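Local coordinates for protein Myo-inositol 2-dehydrogenase (PDB 3CEA) that probably catalyses the NAD-dependent oxidation of myo-inositol to the 2-ketone scyllo-inosose, using a Rossmann-type domain to hold the cofactor, at residues 131-136 with 315-320; 100-105 with 187-192; 125-130 with 302-307; 193-196 with 200-203. All coordinates share one frame; numbering follows the deposited sequence.

Contact 1: residues 131-136 with 315-320; sequences MRRYDD and PEVTVD. With NAD (nicotinamide-adenine-dinucleotide), chain E.
Val317 lays its CG2 methyl over one face of the Arg133 guanidinium, close to the rim, with CG2 3.7 Å from CZ. A branched apolar residue suits this spot, because the face of a guanidinium makes no hydrogen bonds and accepts a methyl readily. The polar work is done at the edge. There Glu316 OE1 lies near the guanidinium plane, 3.7 Å from Arg133 NH1, in a long salt bridge with the two planar groups turned 62° apart. Glu316 reaches across on an extended chain from the exposed side, and its grip is loose. The stronger partner of Arg133 is Asp192, which binds NH2 from helix 182-198, while Trp196 of the same helix adds a cation-pi contact. Arg133 therefore joins three parts of the fold. Its CG sits beside the backbone N (chi1 -71°) and a bend at chi2 (-148°) carries the guanidinium out under Val317.

Further back, Met131, present as selenomethionine, faces the cofactor: its CE is 3.2 Å from O7N of the NAD carboxamide. Next to it, Arg132 pairs with Asp190, so successive arginines fasten this turn to one helix. Asp135 caps the helix that follows, and its OD1 pairs with Arg293. Thr318 likewise caps helix 319-338, and Asp321 takes the Thr318 N-H in return, a capping box. The contact thus lies where the turn between strand 126-127 and helix 136-146 meets the loop that leads into helix 319-338, with helix 182-198 beside it.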
# COMPACT_ATOMS: atom_id res chain seq x y z
N MSE A 131 -2.06 -8.92 25.87
CA MSE A 131 -2.13 -9.87 24.77
C MSE A 131 -1.25 -9.52 23.57
O MSE A 131 -0.83 -10.41 22.83
CB MSE A 131 -3.58 -10.10 24.33
CG MSE A 131 -4.17 -9.01 23.43
SE MSE A 131 -4.39 -7.30 24.33
CE MSE A 131 -5.03 -6.27 22.84
N ARG A 132 -0.97 -8.23 23.39
CA ARG A 132 -0.21 -7.76 22.22
C ARG A 132 1.18 -8.38 22.12
O ARG A 132 1.73 -8.49 21.03
CB ARG A 132 -0.11 -6.23 22.18
CG ARG A 132 -1.46 -5.54 22.02
CD ARG A 132 -1.29 -4.07 21.70
NE ARG A 132 -2.55 -3.34 21.85
CZ ARG A 132 -2.66 -2.01 21.81
NH1 ARG A 132 -1.58 -1.26 21.63
NH2 ARG A 132 -3.84 -1.44 21.96
N ARG A 133 1.72 -8.80 23.26
CA ARG A 133 3.01 -9.49 23.32
C ARG A 133 2.96 -10.86 22.64
O ARG A 133 3.99 -11.40 22.22
CB ARG A 133 3.48 -9.65 24.76
CG ARG A 133 3.92 -8.35 25.44
CD ARG A 133 5.03 -8.63 26.43
NE ARG A 133 5.27 -7.52 27.35
CZ ARG A 133 6.28 -7.46 28.22
NH1 ARG A 133 7.17 -8.45 28.29
NH2 ARG A 133 6.41 -6.41 29.01
N TYR A 134 1.75 -11.42 22.54
CA TYR A 134 1.51 -12.71 21.90
C TYR A 134 1.22 -12.58 20.41
O TYR A 134 1.37 -13.55 19.65
CB TYR A 134 0.36 -13.44 22.59
CG TYR A 134 0.65 -13.86 24.01
CD1 TYR A 134 0.46 -12.97 25.08
CD2 TYR A 134 1.11 -15.14 24.30
CE1 TYR A 134 0.73 -13.35 26.39
CE2 TYR A 134 1.38 -15.53 25.61
CZ TYR A 134 1.19 -14.63 26.64
OH TYR A 134 1.45 -15.02 27.94
N ASP A 135 0.80 -11.39 19.98
CA ASP A 135 0.46 -11.12 18.58
C ASP A 135 1.63 -11.42 17.66
O ASP A 135 2.78 -11.09 17.97
CB ASP A 135 -0.00 -9.67 18.41
CG ASP A 135 -0.30 -9.32 16.96
OD1 ASP A 135 -1.36 -9.72 16.45
OD2 ASP A 135 0.55 -8.66 16.33
N ASP A 136 1.33 -12.06 16.53
CA ASP A 136 2.33 -12.53 15.57
C ASP A 136 3.20 -11.40 15.00
O ASP A 136 4.41 -11.56 14.86
CB ASP A 136 1.66 -13.29 14.43
CG ASP A 136 2.63 -14.13 13.62
N PRO A 315 4.18 -16.75 34.21
CA PRO A 315 4.35 -16.10 32.91
C PRO A 315 5.50 -15.10 32.92
O PRO A 315 5.93 -14.67 33.99
CB PRO A 315 3.02 -15.36 32.72
CG PRO A 315 2.50 -15.15 34.09
CD PRO A 315 2.90 -16.38 34.84
N GLU A 316 5.98 -14.74 31.73
CA GLU A 316 7.07 -13.77 31.61
C GLU A 316 6.65 -12.41 32.17
O GLU A 316 7.39 -11.81 32.96
CB GLU A 316 7.52 -13.63 30.15
CG GLU A 316 8.73 -12.72 29.97
CD GLU A 316 9.11 -12.50 28.51
OE1 GLU A 316 8.30 -11.91 27.76
OE2 GLU A 316 10.22 -12.92 28.13
N VAL A 317 5.48 -11.93 31.76
CA VAL A 317 4.94 -10.66 32.23
C VAL A 317 4.53 -10.79 33.70
O VAL A 317 3.54 -11.46 34.02
CB VAL A 317 3.76 -10.17 31.36
CG1 VAL A 317 3.19 -8.86 31.90
CG2 VAL A 317 4.20 -10.01 29.92
N THR A 318 5.30 -10.15 34.57
CA THR A 318 5.11 -10.22 36.01
C THR A 318 4.06 -9.21 36.50
O THR A 318 3.54 -8.42 35.71
CB THR A 318 6.44 -9.97 36.77
OG1 THR A 318 6.87 -8.62 36.57
CG2 THR A 318 7.54 -10.93 36.30
N VAL A 319 3.77 -9.26 37.80
CA VAL A 319 2.89 -8.29 38.45
C VAL A 319 3.53 -6.91 38.40
O VAL A 319 2.84 -5.90 38.17
CB VAL A 319 2.60 -8.69 39.92
CG1 VAL A 319 1.53 -7.79 40.54
CG2 VAL A 319 2.18 -10.15 40.01
N ASP A 320 4.85 -6.88 38.59
CA ASP A 320 5.65 -5.65 38.54
C ASP A 320 5.51 -4.91 37.21
O ASP A 320 5.49 -3.68 37.18
CB ASP A 320 7.12 -5.98 38.82
CG ASP A 320 8.00 -4.75 38.91
OD1 ASP A 320 7.76 -3.91 39.81
OD2 ASP A 320 8.93 -4.62 38.09
PA NAD E . -18.01 -4.94 29.89
O1A NAD E . -18.37 -5.07 28.46
O2A NAD E . -18.72 -3.81 30.54
O5B NAD E . -18.31 -6.34 30.64
C5B NAD E . -18.26 -6.43 32.05
C4B NAD E . -18.91 -7.73 32.50
O4B NAD E . -18.62 -8.00 33.86
C3B NAD E . -20.43 -7.69 32.37
O3B NAD E . -20.84 -8.89 31.75
C2B NAD E . -20.94 -7.63 33.80
O2B NAD E . -22.14 -8.36 33.98
C1B NAD E . -19.80 -8.25 34.60
N9A NAD E . -19.70 -7.66 35.95
C8A NAD E . -19.63 -6.33 36.27
N7A NAD E . -19.55 -6.20 37.62
C5A NAD E . -19.58 -7.44 38.16
C6A NAD E . -19.53 -7.89 39.48
N6A NAD E . -19.19 -7.04 40.44
N1A NAD E . -19.58 -9.24 39.74
C2A NAD E . -19.68 -10.15 38.70
N3A NAD E . -19.72 -9.71 37.39
C4A NAD E . -19.68 -8.37 37.12
O3 NAD E . -16.42 -4.74 30.06
PN NAD E . -15.37 -5.40 29.02
O1N NAD E . -15.81 -6.78 28.69
O2N NAD E . -15.13 -4.41 27.96
O5D NAD E . -14.00 -5.49 29.86
C5D NAD E . -13.92 -6.03 31.16
C4D NAD E . -12.46 -5.95 31.61
O4D NAD E . -11.61 -6.34 30.55
C3D NAD E . -12.07 -4.54 32.02
O3D NAD E . -11.43 -4.59 33.27
C2D NAD E . -11.12 -4.07 30.94
O2D NAD E . -10.06 -3.31 31.46
C1D NAD E . -10.61 -5.37 30.31
N1N NAD E . -10.34 -5.21 28.87
C2N NAD E . -9.13 -5.60 28.37
C3N NAD E . -8.84 -5.47 27.01
C7N NAD E . -7.59 -6.05 26.42
O7N NAD E . -7.12 -5.53 25.19
N7N NAD E . -6.94 -7.03 27.06
C4N NAD E . -9.80 -4.93 26.16
C5N NAD E . -11.04 -4.53 26.67
C6N NAD E . -11.30 -4.68 28.03

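Contact 2: residues 100-105 with 187-192; sequences CEKPLG and NIHDID. With NAD (nicotinamide-adenine-dinucleotide), chain E.
Ile188 meets the 100-105 loop with both branches: CD1 lies 3.7 Å from Pro103 CB, and CG2 lies 3.7 Å from Lys102 CD. With CG1 anti to its backbone N (chi1 -162°), the longer arm runs to the proline and the methyl is left for the lysine, a division of labour that a beta-branched residue allows. His189 follows, its ring crossed at about a right angle by the Lys102 chain, whose CE comes to 3.2 Å from His189 NE2. NAD also lies against the imidazole, with His189 CE1 3.3 Å from the carboxamide O7N; Met131 and Arg132 pack on it too. Beyond it, Asp190 pairs with Arg132, Ile191 packs on Ile328 and Leu240, and Asp192 pairs with Arg133.

Lys102 belongs to a Glu-Lys-Pro sequence, with a cis peptide before Pro103, as in many enzymes of the GFO/IDH/MocA family. Glu101 OE1 is gripped twice, by NAD N7N at 2.9 Å and by Lys102 N on its anti side, while its OE2 holds His23. With an alanine in its place, N7N is likely to lose its carboxylate acceptor, leaving the carboxamide freer to turn and His23 without this partner. The Lys102 carbonyl O accepts the ribose hydroxyl O2D at 2.7 Å.

The contact is buried between the two domains: the loop leaves strand 97-100 of the Rossmann sheet, and helix 182-198 faces it, with strand 237-243 behind and helix 319-338 alongside.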
# COMPACT_ATOMS: atom_id res chain seq x y z
N CYS A 100 -6.18 -12.58 35.33
CA CYS A 100 -6.89 -11.32 35.46
C CYS A 100 -6.60 -10.43 34.26
O CYS A 100 -5.44 -10.27 33.86
CB CYS A 100 -6.50 -10.61 36.76
SG CYS A 100 -7.54 -9.21 37.21
N GLU A 101 -7.65 -9.84 33.70
CA GLU A 101 -7.50 -8.89 32.60
C GLU A 101 -6.82 -7.60 33.05
O GLU A 101 -6.80 -7.27 34.24
CB GLU A 101 -8.85 -8.57 31.94
CG GLU A 101 -9.18 -9.46 30.74
CD GLU A 101 -8.15 -9.37 29.61
OE1 GLU A 101 -7.37 -8.40 29.56
OE2 GLU A 101 -8.14 -10.29 28.76
N LYS A 102 -6.24 -6.89 32.08
CA LYS A 102 -5.59 -5.61 32.32
C LYS A 102 -6.66 -4.52 32.50
O LYS A 102 -7.76 -4.65 31.96
CB LYS A 102 -4.64 -5.28 31.17
CG LYS A 102 -5.31 -4.95 29.83
CD LYS A 102 -5.51 -3.44 29.69
CE LYS A 102 -6.80 -3.11 28.95
NZ LYS A 102 -6.92 -1.65 28.69
N PRO A 103 -6.36 -3.46 33.27
CA PRO A 103 -5.19 -3.29 34.14
C PRO A 103 -5.40 -4.00 35.48
O PRO A 103 -6.48 -4.54 35.72
CB PRO A 103 -5.12 -1.77 34.36
CG PRO A 103 -6.32 -1.18 33.65
CD PRO A 103 -7.25 -2.29 33.32
N LEU A 104 -4.38 -4.00 36.33
CA LEU A 104 -4.47 -4.64 37.64
C LEU A 104 -5.57 -4.03 38.51
O LEU A 104 -6.27 -4.74 39.23
CB LEU A 104 -3.12 -4.60 38.37
CG LEU A 104 -1.94 -5.36 37.75
CD1 LEU A 104 -0.66 -5.09 38.52
CD2 LEU A 104 -2.21 -6.86 37.67
N GLY A 105 -5.70 -2.71 38.44
CA GLY A 105 -6.71 -1.97 39.20
C GLY A 105 -6.61 -0.49 38.93
O GLY A 105 -6.07 -0.08 37.90
N ASN A 187 -3.93 3.51 26.39
CA ASN A 187 -2.49 3.63 26.18
C ASN A 187 -1.59 2.67 26.96
O ASN A 187 -0.40 2.53 26.64
CB ASN A 187 -2.05 5.08 26.41
CG ASN A 187 -2.65 6.03 25.40
OD1 ASN A 187 -3.35 6.98 25.77
ND2 ASN A 187 -2.39 5.78 24.12
N ILE A 188 -2.15 2.01 27.97
CA ILE A 188 -1.41 1.09 28.83
C ILE A 188 -0.72 -0.03 28.05
O ILE A 188 0.38 -0.47 28.42
CB ILE A 188 -2.33 0.50 29.95
CG1 ILE A 188 -1.50 -0.09 31.09
CG2 ILE A 188 -3.33 -0.51 29.38
CD1 ILE A 188 -2.31 -0.43 32.33
N HIS A 189 -1.36 -0.48 26.97
CA HIS A 189 -0.83 -1.53 26.11
C HIS A 189 0.47 -1.12 25.46
O HIS A 189 1.44 -1.88 25.46
CB HIS A 189 -1.85 -1.90 25.04
CG HIS A 189 -3.07 -2.58 25.56
ND1 HIS A 189 -3.12 -3.93 25.81
CD2 HIS A 189 -4.30 -2.10 25.86
CE1 HIS A 189 -4.32 -4.26 26.25
NE2 HIS A 189 -5.06 -3.16 26.29
N ASP A 190 0.49 0.09 24.91
CA ASP A 190 1.67 0.66 24.25
C ASP A 190 2.79 0.92 25.25
O ASP A 190 3.97 0.74 24.92
CB ASP A 190 1.31 1.94 23.51
CG ASP A 190 0.22 1.74 22.46
OD1 ASP A 190 0.34 0.79 21.65
OD2 ASP A 190 -0.74 2.55 22.45
N ILE A 191 2.42 1.35 26.45
CA ILE A 191 3.38 1.55 27.54
C ILE A 191 4.16 0.26 27.80
O ILE A 191 5.40 0.27 27.83
CB ILE A 191 2.70 2.06 28.84
CG1 ILE A 191 2.22 3.50 28.64
CG2 ILE A 191 3.66 1.96 30.03
CD1 ILE A 191 1.29 4.01 29.72
N ASP A 192 3.43 -0.84 27.97
CA ASP A 192 4.04 -2.16 28.15
C ASP A 192 4.93 -2.54 26.97
O ASP A 192 6.03 -3.07 27.16
CB ASP A 192 2.95 -3.23 28.34
CG ASP A 192 3.52 -4.63 28.47
OD1 ASP A 192 4.14 -4.93 29.52
OD2 ASP A 192 3.35 -5.44 27.53
PA NAD E . -18.01 -4.94 29.89
O1A NAD E . -18.37 -5.07 28.46
O2A NAD E . -18.72 -3.81 30.54
O5B NAD E . -18.31 -6.34 30.64
C5B NAD E . -18.26 -6.43 32.05
C4B NAD E . -18.91 -7.73 32.50
O4B NAD E . -18.62 -8.00 33.86
C3B NAD E . -20.43 -7.69 32.37
O3B NAD E . -20.84 -8.89 31.75
C2B NAD E . -20.94 -7.63 33.80
O2B NAD E . -22.14 -8.36 33.98
C1B NAD E . -19.80 -8.25 34.60
N9A NAD E . -19.70 -7.66 35.95
C8A NAD E . -19.63 -6.33 36.27
N7A NAD E . -19.55 -6.20 37.62
C5A NAD E . -19.58 -7.44 38.16
C6A NAD E . -19.53 -7.89 39.48
N6A NAD E . -19.19 -7.04 40.44
N1A NAD E . -19.58 -9.24 39.74
C2A NAD E . -19.68 -10.15 38.70
N3A NAD E . -19.72 -9.71 37.39
C4A NAD E . -19.68 -8.37 37.12
O3 NAD E . -16.42 -4.74 30.06
PN NAD E . -15.37 -5.40 29.02
O1N NAD E . -15.81 -6.78 28.69
O2N NAD E . -15.13 -4.41 27.96
O5D NAD E . -14.00 -5.49 29.86
C5D NAD E . -13.92 -6.03 31.16
C4D NAD E . -12.46 -5.95 31.61
O4D NAD E . -11.61 -6.34 30.55
C3D NAD E . -12.07 -4.54 32.02
O3D NAD E . -11.43 -4.59 33.27
C2D NAD E . -11.12 -4.07 30.94
O2D NAD E . -10.06 -3.31 31.46
C1D NAD E . -10.61 -5.37 30.31
N1N NAD E . -10.34 -5.21 28.87
C2N NAD E . -9.13 -5.60 28.37
C3N NAD E . -8.84 -5.47 27.01
C7N NAD E . -7.59 -6.05 26.42
O7N NAD E . -7.12 -5.53 25.19
N7N NAD E . -6.94 -7.03 27.06
C4N NAD E . -9.80 -4.93 26.16
C5N NAD E . -11.04 -4.53 26.67
C6N NAD E . -11.30 -4.68 28.03

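Contact 3: residues 125-130 with 302-307; sequences IFQSGF and VQDFVN
Gln127 and Phe305 make the close part of this contact, the two side chains running antiparallel alongside one another. A chi1 of -167° swings CG of the glutamine away from its own backbone N, which sends the amide straight to the helix and sets it against the root of the phenylalanine: Gln127 NE2 is 3.4 Å from Phe305 CB, and OE1 is 3.4 Å from Phe305 CA. Amide and ring stand almost perpendicular, at 84°, and OE1 lies in the ring plane at its edge. Nearer the strand, Gln127 CB packs 3.6 Å from Phe305 CD1. A glutamine suits the place because its aliphatic stem can line an aromatic while its buried end stays bonded: OE1 accepts from Asn308 ND2, further along the helix. A leucine in its place is likely to leave the Asn308 amide without this acceptor.

Strand 126-127 is the last of the parallel Rossmann strands, next to 97-100, and helix 295-311 lies against it. The Phe305 ring continues into the core, meeting Phe99 edge-to-face and also touching Phe76.

Packing is looser elsewhere. Ile125 approaches the ring only through CG2, 4.3 Å from Phe305 CE1. On the partly exposed flank, Asp304 OD2 stays 4.0 Å from Gln127 NE2 and instead bonds Tyr134 OH, while Gln303 NE2 makes a weak bond to Asn307 OD1 along the helix surface.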
# COMPACT_ATOMS: atom_id res chain seq x y z
N ILE A 125 -0.41 -19.76 40.00
CA ILE A 125 -0.08 -18.94 38.84
C ILE A 125 -0.98 -17.70 38.80
O ILE A 125 -2.20 -17.81 38.96
CB ILE A 125 -0.20 -19.73 37.51
CG1 ILE A 125 0.54 -21.08 37.58
CG2 ILE A 125 0.26 -18.89 36.31
CD1 ILE A 125 2.04 -20.99 37.88
N PHE A 126 -0.36 -16.54 38.62
CA PHE A 126 -1.09 -15.32 38.28
C PHE A 126 -0.61 -14.79 36.93
O PHE A 126 0.59 -14.73 36.67
CB PHE A 126 -0.96 -14.24 39.35
CG PHE A 126 -1.62 -12.94 38.97
CD1 PHE A 126 -2.97 -12.73 39.21
CD2 PHE A 126 -0.89 -11.93 38.34
CE1 PHE A 126 -3.59 -11.53 38.84
CE2 PHE A 126 -1.50 -10.73 37.97
CZ PHE A 126 -2.85 -10.53 38.23
N GLN A 127 -1.56 -14.39 36.09
CA GLN A 127 -1.24 -13.89 34.76
C GLN A 127 -2.11 -12.69 34.37
O GLN A 127 -3.34 -12.74 34.52
CB GLN A 127 -1.39 -15.01 33.73
CG GLN A 127 -0.79 -14.72 32.37
CD GLN A 127 -0.56 -15.97 31.55
OE1 GLN A 127 0.00 -16.95 32.04
NE2 GLN A 127 -0.98 -15.94 30.30
N SER A 128 -1.45 -11.64 33.89
CA SER A 128 -2.13 -10.43 33.41
C SER A 128 -2.60 -10.61 31.96
O SER A 128 -2.41 -11.68 31.37
CB SER A 128 -1.22 -9.21 33.55
OG SER A 128 -0.13 -9.27 32.63
N GLY A 129 -3.20 -9.57 31.39
CA GLY A 129 -3.74 -9.65 30.03
C GLY A 129 -3.14 -8.74 28.97
O GLY A 129 -3.87 -8.15 28.17
N PHE A 130 -1.81 -8.63 28.94
CA PHE A 130 -1.15 -7.89 27.87
C PHE A 130 -0.98 -8.78 26.64
O PHE A 130 0.10 -9.34 26.41
CB PHE A 130 0.19 -7.30 28.32
CG PHE A 130 0.07 -6.16 29.29
CD1 PHE A 130 -0.68 -5.02 28.98
CD2 PHE A 130 0.73 -6.20 30.52
CE1 PHE A 130 -0.79 -3.96 29.88
CE2 PHE A 130 0.63 -5.14 31.43
CZ PHE A 130 -0.14 -4.02 31.10
N VAL A 302 -4.32 -17.12 26.52
CA VAL A 302 -5.12 -17.93 27.43
C VAL A 302 -4.62 -19.37 27.41
O VAL A 302 -4.56 -20.03 28.46
CB VAL A 302 -6.64 -17.84 27.10
CG1 VAL A 302 -7.43 -18.91 27.84
CG2 VAL A 302 -7.16 -16.46 27.45
N GLN A 303 -4.24 -19.85 26.23
CA GLN A 303 -3.62 -21.16 26.08
C GLN A 303 -2.30 -21.22 26.85
O GLN A 303 -2.01 -22.23 27.50
CB GLN A 303 -3.39 -21.50 24.60
CG GLN A 303 -2.88 -22.92 24.36
CD GLN A 303 -3.93 -23.98 24.65
OE1 GLN A 303 -4.93 -24.09 23.95
NE2 GLN A 303 -3.69 -24.78 25.68
N ASP A 304 -1.52 -20.15 26.78
CA ASP A 304 -0.26 -20.05 27.50
C ASP A 304 -0.48 -20.12 29.02
O ASP A 304 0.28 -20.78 29.73
CB ASP A 304 0.50 -18.77 27.13
CG ASP A 304 1.86 -18.66 27.80
OD1 ASP A 304 2.67 -19.61 27.67
OD2 ASP A 304 2.13 -17.62 28.44
N PHE A 305 -1.53 -19.44 29.49
CA PHE A 305 -1.92 -19.48 30.90
C PHE A 305 -2.29 -20.89 31.34
O PHE A 305 -1.85 -21.35 32.39
CB PHE A 305 -3.08 -18.51 31.17
CG PHE A 305 -3.73 -18.68 32.51
CD1 PHE A 305 -3.13 -18.17 33.66
CD2 PHE A 305 -4.94 -19.36 32.64
CE1 PHE A 305 -3.73 -18.33 34.91
CE2 PHE A 305 -5.54 -19.53 33.88
CZ PHE A 305 -4.94 -19.01 35.02
N VAL A 306 -3.12 -21.56 30.54
CA VAL A 306 -3.55 -22.93 30.81
C VAL A 306 -2.34 -23.87 30.88
O VAL A 306 -2.23 -24.68 31.80
CB VAL A 306 -4.60 -23.42 29.78
CG1 VAL A 306 -4.83 -24.92 29.89
CG2 VAL A 306 -5.92 -22.68 29.98
N ASN A 307 -1.44 -23.74 29.90
CA ASN A 307 -0.17 -24.48 29.90
C ASN A 307 0.67 -24.17 31.14
O ASN A 307 1.26 -25.07 31.74
CB ASN A 307 0.64 -24.18 28.64
CG ASN A 307 -0.06 -24.63 27.36
OD1 ASN A 307 -0.80 -25.62 27.35
ND2 ASN A 307 0.18 -23.90 26.27

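Contact 4: residues 193-196 with 200-203; sequences LIRW and QDPV
The tight connection from helix 182-198 into strand 202-210, a helix-to-strand turn of the C-terminal domain, is closed by a salt bridge between Arg195 and Asp201. Asp201 OD1 receives Arg195 NE at 2.8 Å, with an N-H...O angle of 156°, and the donor meets the oxygen nearly along its C-O axis. Arg195 NH2 adds a weak second bond to Asp201 OD1 at 3.3 Å, so one carboxylate oxygen serves two nitrogens along the guanidinium edge. The two planes are nearly coplanar, 30° apart, so the groups meet edge to edge. A bend at chi3 (67°) turns the arginine head round to the aspartate; a long, flexible residue suits this, since the backbone of Arg195 is nearest Gln200, not Asp201.

Water fills in around the bridge, as expected at the surface. One molecule accepts weakly from Arg195 NH2 and donates to Asp201 OD2 at 2.7 Å, bringing in the second carboxylate oxygen. Another lies over a face of the guanidinium and donates to two backbone carbonyls, Arg195 O at 3.3 Å and Gln200 O at 3.2 Å, joining the helix to the turn where the main chains are nearest.

The remaining arginine nitrogen, NH1, pairs with Asp321 of helix 319-338. That helix also packs on Arg195 and Pro202 through Ile328, while Asp201 N bonds Ser233 OG just past strand 225-232, and Met232 of that strand touches Ile194, Gln200 and Pro202.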
# COMPACT_ATOMS: atom_id res chain seq x y z
N LEU A 193 4.46 -2.25 25.76
CA LEU A 193 5.21 -2.55 24.53
C LEU A 193 6.51 -1.77 24.47
O LEU A 193 7.55 -2.31 24.09
CB LEU A 193 4.35 -2.26 23.29
CG LEU A 193 3.14 -3.16 23.01
CD1 LEU A 193 2.25 -2.51 21.97
CD2 LEU A 193 3.55 -4.57 22.59
N ILE A 194 6.45 -0.50 24.86
CA ILE A 194 7.63 0.36 24.87
C ILE A 194 8.65 -0.14 25.90
O ILE A 194 9.85 -0.22 25.59
CB ILE A 194 7.23 1.85 25.09
CG1 ILE A 194 6.59 2.39 23.81
CG2 ILE A 194 8.43 2.71 25.47
CD1 ILE A 194 5.65 3.55 24.03
N ARG A 195 8.17 -0.51 27.09
CA ARG A 195 9.03 -1.10 28.12
C ARG A 195 9.66 -2.40 27.63
O ARG A 195 10.85 -2.64 27.84
CB ARG A 195 8.23 -1.37 29.40
CG ARG A 195 7.74 -0.12 30.13
CD ARG A 195 7.25 -0.43 31.54
NE ARG A 195 8.35 -0.86 32.41
CZ ARG A 195 8.56 -2.12 32.79
NH1 ARG A 195 7.76 -3.09 32.38
NH2 ARG A 195 9.59 -2.41 33.57
N TRP A 196 8.85 -3.21 26.95
CA TRP A 196 9.29 -4.48 26.37
C TRP A 196 10.38 -4.28 25.32
O TRP A 196 11.42 -4.94 25.37
CB TRP A 196 8.08 -5.22 25.79
CG TRP A 196 8.36 -6.61 25.28
CD1 TRP A 196 9.24 -7.52 25.81
CD2 TRP A 196 7.72 -7.26 24.18
NE1 TRP A 196 9.20 -8.69 25.08
CE2 TRP A 196 8.28 -8.56 24.08
CE3 TRP A 196 6.74 -6.87 23.26
CZ2 TRP A 196 7.88 -9.47 23.09
CZ3 TRP A 196 6.34 -7.78 22.28
CH2 TRP A 196 6.91 -9.06 22.21
N GLN A 200 13.86 -0.02 28.88
CA GLN A 200 13.96 1.23 29.64
C GLN A 200 12.62 1.58 30.30
O GLN A 200 11.57 1.04 29.94
CB GLN A 200 14.40 2.37 28.72
CG GLN A 200 15.75 2.16 28.04
CD GLN A 200 16.07 3.19 26.96
OE1 GLN A 200 15.63 4.35 27.02
NE2 GLN A 200 16.86 2.79 25.97
N ASP A 201 12.67 2.50 31.26
CA ASP A 201 11.47 3.04 31.91
C ASP A 201 11.35 4.54 31.61
O ASP A 201 12.36 5.22 31.45
CB ASP A 201 11.53 2.82 33.42
CG ASP A 201 11.23 1.38 33.83
OD1 ASP A 201 10.60 0.64 33.05
OD2 ASP A 201 11.63 1.00 34.96
N PRO A 202 10.10 5.05 31.51
CA PRO A 202 9.89 6.49 31.38
C PRO A 202 10.24 7.24 32.66
O PRO A 202 9.92 6.77 33.76
CB PRO A 202 8.39 6.62 31.10
CG PRO A 202 7.93 5.25 30.76
CD PRO A 202 8.83 4.32 31.49
N VAL A 203 10.89 8.39 32.52
CA VAL A 203 11.23 9.23 33.67
C VAL A 203 10.41 10.52 33.73
O VAL A 203 10.38 11.20 34.76
CB VAL A 203 12.75 9.55 33.73
CG1 VAL A 203 13.56 8.27 33.89
CG2 VAL A 203 13.20 10.32 32.49
O HOH W 1 11.67 -1.97 30.93
O HOH W 2 12.35 -1.60 34.87

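Overall arrangement
Contacts 2 and 3 are buried, contact 1 is partly so, and contact 4 lies at the surface, its centre about 17 Å from the centre of the chain. Their chemistry follows: contact 2 combines apolar packing with bonds to NAD, contact 3 is an amide against an aromatic, contact 1 mixes a methyl with a long ion pair, and contact 4 is a short, hydrated salt bridge. Helix 182-198 serves both contacts 2 and 4, and arginines of contact 1 bind its acidic residues. Contacts 1 and 2 both reach the nicotinamide end of NAD. Residues 125-130 lead directly into 131-136, so contacts 1 and 3 adjoin, whereas contacts 3 and 4 do not touch.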